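Local coordinates for similar to hydroxylamine oxidoreductase (Kuenenia stuttgartiensis, PDB 6H5L), which probably acts as a multi-haem oxidoreductase, the hydroxylamine oxidoreductase-like component of a 60-haem reductase complex from an anammox bacterium, at residues E313-L318 and A380-E385; S454-M459 and Q499-R504; P309-Y314 and D333-E338; T375-A380 and N458-L463. All coordinates share one frame; numbering follows the deposited sequence.

Following the chain, contact 3 comes first: it closes the loop that leaves 309-314 and returns at 333-338, where helix 337-350 begins. Contact 1 starts from the same stretch but reaches much further, laying residues 315-318 on helix 356-389. Contact 4 crosses it, because 375-380 precedes 380-385 on that helix while its partner, 458-463, lies on helix 455-476. The two share Ala380 and are joined by the polar pairs Ser316-Asp378 and Gln381-Tyr460. Contact 2 begins on the stretch where contact 4 ends and carries the packing to helix 480-513. Together, contacts 2 and 4 join three long helices, and contacts 1 and 3 fasten the loop beside them.

Contact 1 (E313-L318 and A380-E385); sequences EYTSSL and AQKIVE
Glu385 reaches from its helix to the backbone of Ser317, an acidic end meeting a peptide N-H at the start of the short 3-10 segment. With CG set anti to the carbonyl carbon (chi1 -69°) and the chain extended beyond it, the carboxylate receives Ser317 N on the syn lone pair of OE2, at 3.0 Å and an N-H...O angle of 150°. The CB of Ser316 lies 3.4 Å from the same Glu385 OE2; so small a residue lets the loop come close to the helix. This is a loop lying along one side of helix 356-389, one of the long helices in this multi-haem cytochrome. Gln381 stretches out past Ser316 to Leu318; the two side chains run obliquely to each other, with Leu318 CG 3.6 Å from Gln381 OE1. That oxygen is hydrogen-bonded to the hydroxyl of Tyr460, while Ser316 OG is bound to Asp378. On the outer side, Thr315 and Lys382 cross at about a right angle. The lysine bends at chi2 (67°), which brings its CD within 3.3 Å of Thr315 O, whereas its charged NZ pairs with Asp386.

Contact 2 (S454-M459 and Q499-R504); sequences SDIENM and QAEAAR
Glu501 meets Ile456 across the helix pair. Its CG lies anti to the backbone N (chi1 -179°) and the chain then bends (chi2 72°), with the aliphatic part lying obliquely against the isoleucine: Ile456 CD1 is 3.9 Å from Glu501 CB, and Ile456 CB is equally far from Glu501 CG. A glutamate suits the place because its methylenes pack while its carboxylate turns to polar partners. A water donates to Glu501 OE2 at 2.6 Å and accepts a weak bond from Ile456 N, linking the acid to the first turn of helix 455-476. Ala502 follows; its small methyl lets the isoleucine tip approach the helix backbone, with Ala502 CB 4.4 Å from Ile456 CD1. One turn beyond Glu501, Arg504 doubles back to it in a salt bridge, Arg504 NH2 to Glu501 OE1 at 3.0 Å, with the oxygen in the guanidinium plane. These charges also join subunits: Glu501 OE2 pairs with Arg504 of a third subunit, and Arg504 NH1 with Glu501 of a second. The two short helical segments run nearly antiparallel, at 159° with axes 10.3 Å apart. Helix 356-389 packs beside both, its Leu387 touching Ile456 and Ala502, to make a three-helix arrangement.

Contact 3 (P309-Y314 and D333-E338); sequences PSNLEY and DIYSEE
Asn311 ND2 donates to Asp333 OD1 at 2.9 Å, meeting the oxygen nearly along its C-O bond; Tyr335 N adds only a weak bond to that oxygen. The amide of Asn311 and the carboxylate of Asp333 are turned 43° apart, their side chains crossing at about a right angle. The other end of the same amide works too: Asn311 OD1 accepts from Ile334 N at 2.9 Å, in its carbonyl plane and on a lone pair. Asparagine suits this position because a single flat group both donates to the acid and accepts from the next peptide, which fixes the rotation of the amide. Its NH2 end also lies at the edge of the Tyr335 ring, ND2 being 3.8 Å from Tyr335 CD2. Alongside, Ser310 OG rests 3.3 Å from Asp333 CA, and Pro309 CB touches Ile334 CG1 at 4.1 Å, the apolar side of the contact, where Trp302 packs on both residues. The side chain of Ile334 is about 7 Å from a bound heme c. Ser336 N closes a type I beta turn onto Asp333 O, and Ser336 OG adds a second bond to the same oxygen. Ser336 is also the N-cap of helix 337-350, its OG capping Asn339 N.

Contact 4 (T375-A380 and N458-L463); sequences TLADQA and NMYNRL
Leu463 spreads its two methyl groups over Ala377 and Ala380, which stand one turn apart on the facing helix. Leu463 CD2 is 3.8 Å from Ala377 CB, and Leu463 CD1 is 3.7 Å from Ala380 CB, so each branch of the fork takes one alanine. Tyr460, one turn before the leucine, meets the same pair: its CD1 lies 3.8 Å from Ala380 CB and its CE1 4.1 Å from Ala377 CB. With CG anti to the backbone N (chi1 173°), the ring is directed across the interface towards helix 356-389. Alanines suit that helix because their short side chains let a broad ring and a branched leucine lie close to its backbone. The tyrosine is a sensible choice as well, since its hydroxyl reaches past the apolar patch to bond with Gln381. Further out, the ring is bordered by Pro438 and meets that of Trp464, while Met495 of helix 480-513 packs against Ala380. The paired segments run nearly antiparallel, at 173° with axes 10.1 Å apart. Helix 455-476 runs antiparallel to both 356-389 and 480-513, a three-helix bundle consistent with the long C-terminal helices of hydroxylamine oxidoreductase-like proteins.

Contact 1 (E313-L318 and A380-E385)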
loop_
_atom_site.group_PDB
_atom_site.type_symbol
_atom_site.label_atom_id
_atom_site.label_comp_id
_atom_site.label_asym_id
_atom_site.label_seq_id
_atom_site.Cartn_x
_atom_site.Cartn_y
_atom_site.Cartn_z
ATOM N N GLU A 313 13.027 -67.073 11.924
ATOM C CA GLU A 313 13.851 -68.265 12.068
ATOM C C GLU A 313 14.834 -68.306 10.904
ATOM O O GLU A 313 14.423 -68.436 9.746
ATOM C CB GLU A 313 12.982 -69.522 12.095
ATOM C CG GLU A 313 13.750 -70.818 12.268
ATOM C CD GLU A 313 13.736 -71.321 13.698
ATOM O OE1 GLU A 313 13.541 -70.501 14.621
ATOM O OE2 GLU A 313 13.913 -72.542 13.894
ATOM N N TYR A 314 16.123 -68.193 11.210
ATOM C CA TYR A 314 17.154 -68.053 10.193
ATOM C C TYR A 314 17.821 -69.391 9.901
ATOM O O TYR A 314 17.889 -70.275 10.759
ATOM C CB TYR A 314 18.207 -67.031 10.629
ATOM C CG TYR A 314 17.620 -65.683 10.972
ATOM C CD1 TYR A 314 17.405 -64.726 9.988
ATOM C CD2 TYR A 314 17.267 -65.373 12.277
ATOM C CE1 TYR A 314 16.860 -63.493 10.298
ATOM C CE2 TYR A 314 16.723 -64.147 12.596
ATOM C CZ TYR A 314 16.522 -63.211 11.605
ATOM O OH TYR A 314 15.980 -61.990 11.928
ATOM N N THR A 315 18.314 -69.527 8.670
ATOM C CA THR A 315 19.012 -70.731 8.238
ATOM C C THR A 315 20.525 -70.579 8.259
ATOM O O THR A 315 21.234 -71.576 8.420
ATOM C CB THR A 315 18.567 -71.127 6.826
ATOM O OG1 THR A 315 19.052 -70.164 5.882
ATOM C CG2 THR A 315 17.050 -71.181 6.747
ATOM N N SER A 316 21.030 -69.358 8.101
ATOM C CA SER A 316 22.461 -69.099 8.196
ATOM C C SER A 316 22.840 -68.952 9.668
ATOM O O SER A 316 22.048 -69.237 10.568
ATOM C CB SER A 316 22.832 -67.864 7.379
ATOM O OG SER A 316 22.244 -66.696 7.925
ATOM N N SER A 317 24.063 -68.491 9.933
ATOM C CA SER A 317 24.492 -68.271 11.310
ATOM C C SER A 317 23.775 -67.103 11.978
ATOM O O SER A 317 24.040 -66.833 13.155
ATOM C CB SER A 317 26.006 -68.054 11.360
ATOM O OG SER A 317 26.417 -67.082 10.417
ATOM N N LEU A 318 22.883 -66.409 11.265
ATOM C CA LEU A 318 22.046 -65.391 11.894
ATOM C C LEU A 318 21.168 -65.970 12.992
ATOM O O LEU A 318 20.706 -65.222 13.861
ATOM C CB LEU A 318 21.173 -64.703 10.845
ATOM C CG LEU A 318 21.928 -63.830 9.850
ATOM C CD1 LEU A 318 20.975 -63.155 8.877
ATOM C CD2 LEU A 318 22.741 -62.808 10.613
ATOM N N ALA A 380 20.600 -65.610 1.284
ATOM C CA ALA A 380 21.853 -65.335 0.589
ATOM C C ALA A 380 23.054 -65.630 1.478
ATOM O O ALA A 380 24.080 -66.126 1.000
ATOM C CB ALA A 380 21.883 -63.883 0.114
ATOM N N GLN A 381 22.947 -65.332 2.776
ATOM C CA GLN A 381 24.049 -65.616 3.690
ATOM C C GLN A 381 24.258 -67.115 3.866
ATOM O O GLN A 381 25.390 -67.559 4.089
ATOM C CB GLN A 381 23.801 -64.946 5.041
ATOM C CG GLN A 381 24.997 -64.985 5.981
ATOM C CD GLN A 381 24.787 -64.156 7.234
ATOM O OE1 GLN A 381 24.230 -63.059 7.183
ATOM N NE2 GLN A 381 25.231 -64.680 8.370
ATOM N N LYS A 382 23.186 -67.907 3.771
ATOM C CA LYS A 382 23.325 -69.359 3.842
ATOM C C LYS A 382 24.161 -69.886 2.682
ATOM O O LYS A 382 24.986 -70.789 2.861
ATOM C CB LYS A 382 21.946 -70.017 3.852
ATOM C CG LYS A 382 21.970 -71.529 4.035
ATOM C CD LYS A 382 22.470 -71.908 5.421
ATOM C CE LYS A 382 22.235 -73.381 5.720
ATOM N NZ LYS A 382 23.014 -74.272 4.819
ATOM N N ILE A 383 23.958 -69.332 1.485
ATOM C CA ILE A 383 24.712 -69.773 0.314
ATOM C C ILE A 383 26.194 -69.468 0.487
ATOM O O ILE A 383 27.055 -70.306 0.193
ATOM C CB ILE A 383 24.144 -69.115 -0.956
ATOM C CG1 ILE A 383 22.718 -69.609 -1.216
ATOM C CG2 ILE A 383 25.048 -69.383 -2.146
ATOM C CD1 ILE A 383 21.983 -68.819 -2.273
ATOM N N VAL A 384 26.514 -68.266 0.971
ATOM C CA VAL A 384 27.911 -67.878 1.142
ATOM C C VAL A 384 28.580 -68.730 2.213
ATOM O O VAL A 384 29.731 -69.156 2.055
ATOM C CB VAL A 384 28.008 -66.377 1.473
ATOM C CG1 VAL A 384 29.462 -65.968 1.657
ATOM C CG2 VAL A 384 27.347 -65.547 0.384
ATOM N N GLU A 385 27.875 -68.996 3.314
ATOM C CA GLU A 385 28.481 -69.743 4.411
ATOM C C GLU A 385 28.647 -71.220 4.073
ATOM O O GLU A 385 29.580 -71.861 4.567
ATOM C CB GLU A 385 27.653 -69.573 5.684
ATOM C CG GLU A 385 27.708 -68.167 6.262
ATOM C CD GLU A 385 26.862 -68.011 7.509
ATOM O OE1 GLU A 385 27.001 -66.978 8.196
ATOM O OE2 GLU A 385 26.059 -68.922 7.802
#

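Contact 2 (S454-M459 and Q499-R504)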
loop_
_atom_site.group_PDB
_atom_site.type_symbol
_atom_site.label_atom_id
_atom_site.label_comp_id
_atom_site.label_asym_id
_atom_site.label_seq_id
_atom_site.Cartn_x
_atom_site.Cartn_y
_atom_site.Cartn_z
ATOM N N SER A 454 36.221 -61.596 -0.461
ATOM C CA SER A 454 36.125 -62.173 -1.790
ATOM C C SER A 454 35.020 -61.470 -2.576
ATOM O O SER A 454 34.375 -60.535 -2.095
ATOM C CB SER A 454 35.873 -63.678 -1.705
ATOM O OG SER A 454 34.668 -63.959 -1.013
ATOM N N ASP A 455 34.799 -61.924 -3.809
ATOM C CA ASP A 455 33.778 -61.307 -4.648
ATOM C C ASP A 455 32.383 -61.542 -4.080
ATOM O O ASP A 455 31.570 -60.614 -4.010
ATOM C CB ASP A 455 33.876 -61.844 -6.075
ATOM C CG ASP A 455 33.623 -60.773 -7.118
ATOM O OD1 ASP A 455 32.986 -59.753 -6.783
ATOM O OD2 ASP A 455 34.063 -60.956 -8.275
ATOM N N ILE A 456 32.093 -62.775 -3.652
ATOM C CA ILE A 456 30.731 -63.120 -3.253
ATOM C C ILE A 456 30.389 -62.529 -1.889
ATOM O O ILE A 456 29.213 -62.290 -1.587
ATOM C CB ILE A 456 30.545 -64.651 -3.282
ATOM C CG1 ILE A 456 29.058 -65.003 -3.331
ATOM C CG2 ILE A 456 31.224 -65.311 -2.086
ATOM C CD1 ILE A 456 28.786 -66.460 -3.620
ATOM N N GLU A 457 31.394 -62.287 -1.042
ATOM C CA GLU A 457 31.131 -61.689 0.265
ATOM C C GLU A 457 30.644 -60.250 0.132
ATOM O O GLU A 457 29.757 -59.815 0.879
ATOM C CB GLU A 457 32.388 -61.758 1.133
ATOM C CG GLU A 457 32.626 -63.118 1.764
ATOM C CD GLU A 457 33.980 -63.212 2.433
ATOM O OE1 GLU A 457 35.001 -63.158 1.714
ATOM O OE2 GLU A 457 34.025 -63.329 3.676
ATOM N N ASN A 458 31.203 -59.498 -0.818
ATOM C CA ASN A 458 30.753 -58.133 -1.050
ATOM C C ASN A 458 29.466 -58.070 -1.859
ATOM O O ASN A 458 28.742 -57.076 -1.763
ATOM C CB ASN A 458 31.845 -57.334 -1.755
ATOM C CG ASN A 458 32.673 -56.504 -0.789
ATOM O OD1 ASN A 458 32.587 -56.683 0.426
ATOM N ND2 ASN A 458 33.476 -55.589 -1.323
ATOM N N MET A 459 29.165 -59.098 -2.653
ATOM C CA MET A 459 27.838 -59.188 -3.250
ATOM C C MET A 459 26.773 -59.253 -2.166
ATOM O O MET A 459 25.790 -58.505 -2.199
ATOM C CB MET A 459 27.738 -60.415 -4.157
ATOM C CG MET A 459 28.679 -60.427 -5.340
ATOM S SD MET A 459 28.609 -61.989 -6.244
ATOM C CE MET A 459 29.907 -61.737 -7.453
ATOM N N GLN A 499 24.283 -66.773 -6.546
ATOM C CA GLN A 499 24.051 -68.153 -6.958
ATOM C C GLN A 499 24.982 -68.555 -8.096
ATOM O O GLN A 499 25.522 -69.668 -8.099
ATOM C CB GLN A 499 22.592 -68.346 -7.367
ATOM C CG GLN A 499 21.603 -68.235 -6.220
ATOM C CD GLN A 499 20.180 -68.533 -6.650
ATOM O OE1 GLN A 499 19.919 -68.822 -7.817
ATOM N NE2 GLN A 499 19.250 -68.465 -5.705
ATOM N N ALA A 500 25.176 -67.664 -9.071
ATOM C CA ALA A 500 26.069 -67.970 -10.184
ATOM C C ALA A 500 27.504 -68.140 -9.706
ATOM O O ALA A 500 28.233 -69.006 -10.203
ATOM C CB ALA A 500 25.984 -66.871 -11.243
ATOM N N GLU A 501 27.924 -67.328 -8.735
ATOM C CA GLU A 501 29.278 -67.452 -8.205
ATOM C C GLU A 501 29.429 -68.718 -7.372
ATOM O O GLU A 501 30.463 -69.394 -7.445
ATOM C CB GLU A 501 29.633 -66.212 -7.384
ATOM C CG GLU A 501 31.034 -66.224 -6.791
ATOM C CD GLU A 501 32.127 -66.018 -7.826
ATOM O OE1 GLU A 501 31.809 -65.854 -9.024
ATOM O OE2 GLU A 501 33.313 -66.015 -7.434
ATOM N N ALA A 502 28.415 -69.053 -6.570
ATOM C CA ALA A 502 28.456 -70.302 -5.818
ATOM C C ALA A 502 28.520 -71.502 -6.753
ATOM O O ALA A 502 29.310 -72.427 -6.536
ATOM C CB ALA A 502 27.242 -70.402 -4.895
ATOM N N ALA A 503 27.699 -71.498 -7.807
ATOM C CA ALA A 503 27.767 -72.566 -8.798
ATOM C C ALA A 503 29.087 -72.542 -9.555
ATOM O O ALA A 503 29.578 -73.595 -9.974
ATOM C CB ALA A 503 26.593 -72.457 -9.770
ATOM N N ARG A 504 29.675 -71.357 -9.734
ATOM C CA ARG A 504 30.962 -71.256 -10.414
ATOM C C ARG A 504 32.081 -71.845 -9.564
ATOM O O ARG A 504 32.971 -72.527 -10.084
ATOM C CB ARG A 504 31.254 -69.796 -10.749
ATOM C CG ARG A 504 32.137 -69.580 -11.961
ATOM C CD ARG A 504 31.592 -68.428 -12.784
ATOM N NE ARG A 504 31.234 -67.292 -11.940
ATOM C CZ ARG A 504 30.259 -66.432 -12.221
ATOM N NH1 ARG A 504 29.535 -66.583 -13.321
ATOM N NH2 ARG A 504 30.001 -65.427 -11.395
HETATM O O HOH W 1 33.888 -65.394 -4.924
#

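Contact 3 (P309-Y314 and D333-E338)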
loop_
_atom_site.group_PDB
_atom_site.type_symbol
_atom_site.label_atom_id
_atom_site.label_comp_id
_atom_site.label_asym_id
_atom_site.label_seq_id
_atom_site.Cartn_x
_atom_site.Cartn_y
_atom_site.Cartn_z
ATOM N N PRO A 309 15.678 -59.047 12.957
ATOM C CA PRO A 309 14.603 -59.158 13.949
ATOM C C PRO A 309 14.556 -60.547 14.569
ATOM O O PRO A 309 14.832 -61.554 13.913
ATOM C CB PRO A 309 13.337 -58.875 13.128
ATOM C CG PRO A 309 13.697 -59.301 11.742
ATOM C CD PRO A 309 15.156 -58.959 11.581
ATOM N N SER A 310 14.196 -60.588 15.859
ATOM C CA SER A 310 14.083 -61.853 16.579
ATOM C C SER A 310 12.845 -62.650 16.194
ATOM O O SER A 310 12.714 -63.804 16.616
ATOM C CB SER A 310 14.067 -61.609 18.091
ATOM O OG SER A 310 12.888 -60.928 18.492
ATOM N N ASN A 311 11.939 -62.067 15.412
ATOM C CA ASN A 311 10.695 -62.717 15.032
ATOM C C ASN A 311 10.847 -63.598 13.798
ATOM O O ASN A 311 9.840 -63.949 13.172
ATOM C CB ASN A 311 9.607 -61.666 14.798
ATOM C CG ASN A 311 9.649 -60.547 15.823
ATOM O OD1 ASN A 311 10.230 -59.489 15.577
ATOM N ND2 ASN A 311 9.037 -60.775 16.980
ATOM N N LEU A 312 12.075 -63.958 13.431
ATOM C CA LEU A 312 12.328 -64.792 12.267
ATOM C C LEU A 312 13.212 -65.970 12.644
ATOM O O LEU A 312 14.042 -65.884 13.555
ATOM C CB LEU A 312 12.991 -64.000 11.130
ATOM C CG LEU A 312 12.103 -63.046 10.332
ATOM C CD1 LEU A 312 12.904 -62.366 9.231
ATOM C CD2 LEU A 312 10.910 -63.787 9.752
ATOM N N GLU A 313 13.027 -67.073 11.924
ATOM C CA GLU A 313 13.851 -68.265 12.068
ATOM C C GLU A 313 14.834 -68.306 10.904
ATOM O O GLU A 313 14.423 -68.436 9.746
ATOM C CB GLU A 313 12.982 -69.522 12.095
ATOM C CG GLU A 313 13.750 -70.818 12.268
ATOM C CD GLU A 313 13.736 -71.321 13.698
ATOM O OE1 GLU A 313 13.541 -70.501 14.621
ATOM O OE2 GLU A 313 13.913 -72.542 13.894
ATOM N N TYR A 314 16.123 -68.193 11.210
ATOM C CA TYR A 314 17.154 -68.053 10.193
ATOM C C TYR A 314 17.821 -69.391 9.901
ATOM O O TYR A 314 17.889 -70.275 10.759
ATOM C CB TYR A 314 18.207 -67.031 10.629
ATOM C CG TYR A 314 17.620 -65.683 10.972
ATOM C CD1 TYR A 314 17.405 -64.726 9.988
ATOM C CD2 TYR A 314 17.267 -65.373 12.277
ATOM C CE1 TYR A 314 16.860 -63.493 10.298
ATOM C CE2 TYR A 314 16.723 -64.147 12.596
ATOM C CZ TYR A 314 16.522 -63.211 11.605
ATOM O OH TYR A 314 15.980 -61.990 11.928
ATOM N N ASP A 333 13.029 -57.267 18.809
ATOM C CA ASP A 333 11.710 -57.879 18.952
ATOM C C ASP A 333 10.684 -56.864 18.464
ATOM O O ASP A 333 10.343 -55.915 19.174
ATOM C CB ASP A 333 11.454 -58.294 20.396
ATOM C CG ASP A 333 10.217 -59.158 20.543
ATOM O OD1 ASP A 333 9.568 -59.450 19.517
ATOM O OD2 ASP A 333 9.896 -59.546 21.686
ATOM N N ILE A 334 10.195 -57.065 17.237
ATOM C CA ILE A 334 9.279 -56.106 16.623
ATOM C C ILE A 334 7.994 -55.988 17.433
ATOM O O ILE A 334 7.413 -54.901 17.549
ATOM C CB ILE A 334 9.000 -56.504 15.161
ATOM C CG1 ILE A 334 10.273 -56.349 14.328
ATOM C CG2 ILE A 334 7.864 -55.680 14.571
ATOM C CD1 ILE A 334 10.906 -54.980 14.443
ATOM N N TYR A 335 7.537 -57.094 18.019
ATOM C CA TYR A 335 6.264 -57.129 18.727
ATOM C C TYR A 335 6.443 -57.150 20.244
ATOM O O TYR A 335 5.606 -57.695 20.965
ATOM C CB TYR A 335 5.437 -58.323 18.259
ATOM C CG TYR A 335 5.154 -58.285 16.775
ATOM C CD1 TYR A 335 4.282 -57.344 16.242
ATOM C CD2 TYR A 335 5.769 -59.175 15.906
ATOM C CE1 TYR A 335 4.024 -57.296 14.887
ATOM C CE2 TYR A 335 5.516 -59.135 14.547
ATOM C CZ TYR A 335 4.643 -58.193 14.043
ATOM O OH TYR A 335 4.387 -58.147 12.692
ATOM N N SER A 336 7.528 -56.559 20.737
ATOM C CA SER A 336 7.683 -56.379 22.170
ATOM C C SER A 336 6.762 -55.266 22.662
ATOM O O SER A 336 6.263 -54.448 21.884
ATOM C CB SER A 336 9.134 -56.049 22.521
ATOM O OG SER A 336 9.493 -54.765 22.043
ATOM N N GLU A 337 6.531 -55.248 23.978
ATOM C CA GLU A 337 5.726 -54.185 24.571
ATOM C C GLU A 337 6.319 -52.813 24.273
ATOM O O GLU A 337 5.584 -51.844 24.051
ATOM C CB GLU A 337 5.602 -54.392 26.080
ATOM C CG GLU A 337 4.517 -55.366 26.499
ATOM C CD GLU A 337 4.359 -55.435 28.005
ATOM O OE1 GLU A 337 5.364 -55.232 28.719
ATOM O OE2 GLU A 337 3.230 -55.682 28.477
ATOM N N GLU A 338 7.650 -52.718 24.254
ATOM C CA GLU A 338 8.303 -51.437 24.013
ATOM C C GLU A 338 8.109 -50.975 22.573
ATOM O O GLU A 338 7.854 -49.790 22.325
ATOM C CB GLU A 338 9.790 -51.546 24.348
ATOM C CG GLU A 338 10.542 -50.229 24.317
ATOM C CD GLU A 338 12.043 -50.417 24.427
ATOM O OE1 GLU A 338 12.545 -51.469 23.979
ATOM O OE2 GLU A 338 12.721 -49.518 24.964
#

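Contact 4 (T375-A380 and N458-L463)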
loop_
_atom_site.group_PDB
_atom_site.type_symbol
_atom_site.label_atom_id
_atom_site.label_comp_id
_atom_site.label_asym_id
_atom_site.label_seq_id
_atom_site.Cartn_x
_atom_site.Cartn_y
_atom_site.Cartn_z
ATOM N N THR A 375 14.564 -62.084 5.480
ATOM C CA THR A 375 14.545 -63.475 5.046
ATOM C C THR A 375 15.367 -63.659 3.778
ATOM O O THR A 375 16.138 -64.619 3.662
ATOM C CB THR A 375 13.101 -63.942 4.821
ATOM O OG1 THR A 375 12.407 -63.976 6.077
ATOM C CG2 THR A 375 13.068 -65.329 4.184
ATOM N N LEU A 376 15.217 -62.742 2.818
ATOM C CA LEU A 376 15.983 -62.829 1.578
ATOM C C LEU A 376 17.478 -62.711 1.844
ATOM O O LEU A 376 18.287 -63.406 1.217
ATOM C CB LEU A 376 15.522 -61.745 0.604
ATOM C CG LEU A 376 16.131 -61.752 -0.800
ATOM C CD1 LEU A 376 15.781 -63.038 -1.531
ATOM C CD2 LEU A 376 15.668 -60.541 -1.594
ATOM N N ALA A 377 17.865 -61.835 2.774
ATOM C CA ALA A 377 19.276 -61.690 3.111
ATOM C C ALA A 377 19.809 -62.931 3.817
ATOM O O ALA A 377 20.951 -63.343 3.583
ATOM C CB ALA A 377 19.483 -60.447 3.975
ATOM N N ASP A 378 18.994 -63.544 4.679
ATOM C CA ASP A 378 19.422 -64.758 5.365
ATOM C C ASP A 378 19.646 -65.902 4.383
ATOM O O ASP A 378 20.591 -66.684 4.540
ATOM C CB ASP A 378 18.390 -65.150 6.422
ATOM C CG ASP A 378 18.599 -66.558 6.946
ATOM O OD1 ASP A 378 19.655 -66.814 7.561
ATOM O OD2 ASP A 378 17.705 -67.406 6.741
ATOM N N GLN A 379 18.789 -66.018 3.367
ATOM C CA GLN A 379 18.968 -67.067 2.367
ATOM C C GLN A 379 20.257 -66.865 1.583
ATOM O O GLN A 379 20.945 -67.835 1.242
ATOM C CB GLN A 379 17.762 -67.105 1.429
ATOM C CG GLN A 379 16.475 -67.562 2.101
ATOM C CD GLN A 379 15.233 -67.191 1.311
ATOM O OE1 GLN A 379 15.252 -66.268 0.497
ATOM N NE2 GLN A 379 14.142 -67.908 1.555
ATOM N N ALA A 380 20.600 -65.610 1.284
ATOM C CA ALA A 380 21.853 -65.335 0.589
ATOM C C ALA A 380 23.054 -65.630 1.478
ATOM O O ALA A 380 24.080 -66.126 1.000
ATOM C CB ALA A 380 21.883 -63.883 0.114
ATOM N N ASN A 458 31.203 -59.498 -0.818
ATOM C CA ASN A 458 30.753 -58.133 -1.050
ATOM C C ASN A 458 29.466 -58.070 -1.859
ATOM O O ASN A 458 28.742 -57.076 -1.763
ATOM C CB ASN A 458 31.845 -57.334 -1.755
ATOM C CG ASN A 458 32.673 -56.504 -0.789
ATOM O OD1 ASN A 458 32.587 -56.683 0.426
ATOM N ND2 ASN A 458 33.476 -55.589 -1.323
ATOM N N MET A 459 29.165 -59.098 -2.653
ATOM C CA MET A 459 27.838 -59.188 -3.250
ATOM C C MET A 459 26.773 -59.253 -2.166
ATOM O O MET A 459 25.790 -58.505 -2.199
ATOM C CB MET A 459 27.738 -60.415 -4.157
ATOM C CG MET A 459 28.679 -60.427 -5.340
ATOM S SD MET A 459 28.609 -61.989 -6.244
ATOM C CE MET A 459 29.907 -61.737 -7.453
ATOM N N TYR A 460 26.954 -60.153 -1.197
ATOM C CA TYR A 460 26.017 -60.238 -0.083
ATOM C C TYR A 460 26.024 -58.958 0.742
ATOM O O TYR A 460 24.971 -58.501 1.200
ATOM C CB TYR A 460 26.349 -61.445 0.795
ATOM C CG TYR A 460 25.532 -61.505 2.064
ATOM C CD1 TYR A 460 24.145 -61.477 2.020
ATOM C CD2 TYR A 460 26.146 -61.594 3.306
ATOM C CE1 TYR A 460 23.392 -61.529 3.177
ATOM C CE2 TYR A 460 25.401 -61.650 4.468
ATOM C CZ TYR A 460 24.024 -61.616 4.397
ATOM O OH TYR A 460 23.277 -61.671 5.552
ATOM N N ASN A 461 27.205 -58.368 0.943
ATOM C CA ASN A 461 27.292 -57.111 1.681
ATOM C C ASN A 461 26.435 -56.031 1.030
ATOM O O ASN A 461 25.713 -55.299 1.715
ATOM C CB ASN A 461 28.748 -56.657 1.778
ATOM C CG ASN A 461 29.519 -57.397 2.852
ATOM O OD1 ASN A 461 28.933 -57.960 3.777
ATOM N ND2 ASN A 461 30.843 -57.393 2.740
ATOM N N ARG A 462 26.500 -55.919 -0.298
ATOM C CA ARG A 462 25.650 -54.957 -0.990
ATOM C C ARG A 462 24.177 -55.330 -0.883
ATOM O O ARG A 462 23.310 -54.451 -0.957
ATOM C CB ARG A 462 26.069 -54.836 -2.453
ATOM C CG ARG A 462 27.345 -54.032 -2.670
ATOM C CD ARG A 462 27.647 -53.848 -4.149
ATOM N NE ARG A 462 27.970 -55.113 -4.800
ATOM C CZ ARG A 462 29.188 -55.643 -4.831
ATOM N NH1 ARG A 462 30.200 -55.015 -4.247
ATOM N NH2 ARG A 462 29.396 -56.799 -5.448
ATOM N N LEU A 463 23.874 -56.618 -0.711
ATOM C CA LEU A 463 22.482 -57.034 -0.571
ATOM C C LEU A 463 21.885 -56.524 0.736
ATOM O O LEU A 463 20.806 -55.919 0.741
ATOM C CB LEU A 463 22.380 -58.559 -0.660
ATOM C CG LEU A 463 21.003 -59.207 -0.852
ATOM C CD1 LEU A 463 21.150 -60.576 -1.492
ATOM C CD2 LEU A 463 20.242 -59.330 0.461
#